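Local coordinates for beta-N-acetylhexosaminidase (Thermotoga neapolitana, PDB 5BZA), which probably hydrolyses terminal non-reducing N-acetyl-D-hexosamine residues from N-acetyl-beta-D-hexosaminides, as a family 3 glycoside hydrolase, at residues Q25-A30 and Y284-K289. Numbering follows the deposited sequence.
Sequences QKYRPA and YYESLK
Glu-286 OE2 comes up to the edge of the Tyr-27 ring, near its plane and 4.3 Å from Tyr-27 CE1, on the outside of the TIM-barrel domain of this family 3 glycosidase. The same carboxylate oxygen lies 5.8 Å from Lys-26 NZ, too far for a salt bridge, though the opposite charges probably attract weakly. Two outer helices meet here, 18-27 and 281-293; they follow strands 9-13 and 273-275, the first and last of the barrel, which lie side by side and parallel.

The contact itself is a T-shaped tyrosine pair. Tyr-27 turns its edge to the face of Tyr-285, with the planes at 62° and the centroids 4.8 Å apart. Tyr-285 has CG anti to its own backbone N (chi1 -173°), which carries the ring across to Tyr-27, and chi2 of 89° sets its face toward the edge of that ring. Lys-26 CG packs 3.8 Å above one face of Tyr-27, near the rim, while Leu-281 and Pro-282 also touch this buried tyrosine; Leu-5 packs against Tyr-285. Just past Tyr-27, helix 18-27 ends as Arg-28 takes a positive phi, and the chain runs on toward strand 31-34. At the heart of the pair, Tyr-27 CD1 sits over the centre of the Tyr-285 ring, 3.5 Å from Tyr-285 CG.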
loop_
_atom_site.group_PDB
_atom_site.type_symbol
_atom_site.label_atom_id
_atom_site.label_comp_id
_atom_site.label_asym_id
_atom_site.label_seq_id
_atom_site.Cartn_x
_atom_site.Cartn_y
_atom_site.Cartn_z
ATOM N N GLN B 25 8.373 0.273 -27.223
ATOM C CA GLN B 25 9.121 -0.694 -28.036
ATOM C C GLN B 25 9.817 -0.040 -29.220
ATOM O O GLN B 25 10.902 -0.453 -29.622
ATOM C CB GLN B 25 8.212 -1.834 -28.501
ATOM C CG GLN B 25 7.948 -2.824 -27.391
ATOM C CD GLN B 25 7.095 -4.028 -27.804
ATOM O OE1 GLN B 25 6.142 -3.912 -28.580
ATOM N NE2 GLN B 25 7.444 -5.186 -27.276
ATOM N N LYS B 26 9.198 0.974 -29.795
ATOM C CA LYS B 26 9.825 1.693 -30.892
ATOM C C LYS B 26 11.024 2.545 -30.446
ATOM O O LYS B 26 12.072 2.486 -31.079
ATOM C CB LYS B 26 8.817 2.580 -31.619
ATOM C CG LYS B 26 9.435 3.254 -32.869
ATOM C CD LYS B 26 8.395 4.042 -33.659
ATOM C CE LYS B 26 9.023 4.616 -34.923
ATOM N NZ LYS B 26 8.026 5.271 -35.817
ATOM N N TYR B 27 10.882 3.321 -29.366
ATOM C CA TYR B 27 11.923 4.294 -29.003
ATOM C C TYR B 27 12.857 3.892 -27.874
ATOM O O TYR B 27 13.910 4.507 -27.707
ATOM C CB TYR B 27 11.269 5.628 -28.660
ATOM C CG TYR B 27 10.531 6.200 -29.835
ATOM C CD1 TYR B 27 11.203 6.874 -30.847
ATOM C CD2 TYR B 27 9.161 5.983 -29.989
ATOM C CE1 TYR B 27 10.501 7.390 -31.948
ATOM C CE2 TYR B 27 8.467 6.492 -31.070
ATOM C CZ TYR B 27 9.135 7.190 -32.038
ATOM O OH TYR B 27 8.413 7.674 -33.116
ATOM N N ARG B 28 12.466 2.882 -27.105
ATOM C CA ARG B 28 13.252 2.399 -25.963
ATOM C C ARG B 28 13.652 3.578 -25.017
ATOM O O ARG B 28 14.845 3.790 -24.739
ATOM C CB ARG B 28 14.525 1.685 -26.449
ATOM C CG ARG B 28 14.327 0.562 -27.479
ATOM C CD ARG B 28 13.458 -0.580 -26.986
ATOM N NE ARG B 28 13.089 -1.477 -28.093
ATOM C CZ ARG B 28 12.383 -2.602 -27.960
ATOM N NH1 ARG B 28 11.985 -2.991 -26.753
ATOM N NH2 ARG B 28 12.080 -3.336 -29.032
ATOM N N PRO B 29 12.666 4.333 -24.495
ATOM C CA PRO B 29 13.070 5.328 -23.500
ATOM C C PRO B 29 13.685 4.634 -22.318
ATOM O O PRO B 29 13.173 3.567 -21.941
ATOM C CB PRO B 29 11.756 5.999 -23.098
ATOM C CG PRO B 29 10.700 4.948 -23.419
ATOM C CD PRO B 29 11.205 4.238 -24.629
ATOM N N ALA B 30 14.709 5.224 -21.714
ATOM C CA ALA B 30 15.375 4.578 -20.606
ATOM C C ALA B 30 14.592 4.791 -19.315
ATOM O O ALA B 30 14.713 3.988 -18.370
ATOM C CB ALA B 30 16.804 5.108 -20.460
ATOM N N TYR B 284 9.648 15.124 -29.777
ATOM C CA TYR B 284 10.919 15.383 -29.129
ATOM C C TYR B 284 12.011 14.488 -29.663
ATOM O O TYR B 284 13.108 14.965 -29.981
ATOM C CB TYR B 284 10.780 15.221 -27.636
ATOM C CG TYR B 284 10.036 16.354 -27.018
ATOM C CD1 TYR B 284 8.658 16.411 -27.102
ATOM C CD2 TYR B 284 10.708 17.382 -26.360
ATOM C CE1 TYR B 284 7.945 17.444 -26.535
ATOM C CE2 TYR B 284 10.009 18.419 -25.775
ATOM C CZ TYR B 284 8.622 18.447 -25.876
ATOM O OH TYR B 284 7.894 19.477 -25.321
ATOM N N TYR B 285 11.698 13.205 -29.819
ATOM C CA TYR B 285 12.704 12.238 -30.247
ATOM C C TYR B 285 13.244 12.669 -31.614
ATOM O O TYR B 285 14.470 12.722 -31.846
ATOM C CB TYR B 285 12.119 10.806 -30.324
ATOM C CG TYR B 285 13.147 9.735 -30.591
ATOM C CD1 TYR B 285 13.798 9.114 -29.534
ATOM C CD2 TYR B 285 13.474 9.347 -31.888
ATOM C CE1 TYR B 285 14.749 8.138 -29.753
ATOM C CE2 TYR B 285 14.436 8.368 -32.122
ATOM C CZ TYR B 285 15.055 7.760 -31.045
ATOM O OH TYR B 285 15.998 6.788 -31.232
ATOM N N GLU B 286 12.324 12.961 -32.531
ATOM C CA GLU B 286 12.758 13.229 -33.899
ATOM C C GLU B 286 13.538 14.534 -33.837
ATOM O O GLU B 286 14.582 14.695 -34.500
ATOM C CB GLU B 286 11.584 13.319 -34.896
ATOM C CG GLU B 286 10.902 11.947 -35.236
ATOM C CD GLU B 286 11.859 10.853 -35.787
ATOM O OE1 GLU B 286 12.665 11.130 -36.717
ATOM O OE2 GLU B 286 11.769 9.689 -35.304
ATOM N N SER B 287 13.060 15.438 -32.983
ATOM C CA SER B 287 13.713 16.730 -32.856
ATOM C C SER B 287 15.158 16.492 -32.430
ATOM O O SER B 287 16.093 17.058 -33.040
ATOM C CB SER B 287 12.978 17.635 -31.885
ATOM O OG SER B 287 13.603 18.892 -31.874
ATOM N N LEU B 288 15.356 15.601 -31.453
ATOM C CA LEU B 288 16.703 15.379 -30.965
ATOM C C LEU B 288 17.553 14.951 -32.139
ATOM O O LEU B 288 18.627 15.531 -32.396
ATOM C CB LEU B 288 16.741 14.326 -29.875
ATOM C CG LEU B 288 18.154 13.986 -29.393
ATOM C CD1 LEU B 288 18.784 15.244 -28.825
ATOM C CD2 LEU B 288 18.086 12.874 -28.322
ATOM N N LYS B 289 17.031 14.005 -32.908
ATOM C CA LYS B 289 17.808 13.445 -34.003
ATOM C C LYS B 289 18.171 14.514 -35.019
ATOM O O LYS B 289 19.306 14.572 -35.478
ATOM C CB LYS B 289 17.053 12.331 -34.686
ATOM C CG LYS B 289 17.227 11.000 -34.016
ATOM C CD LYS B 289 16.372 9.986 -34.718
ATOM C CE LYS B 289 16.700 9.944 -36.184
ATOM N NZ LYS B 289 17.608 8.802 -36.469
#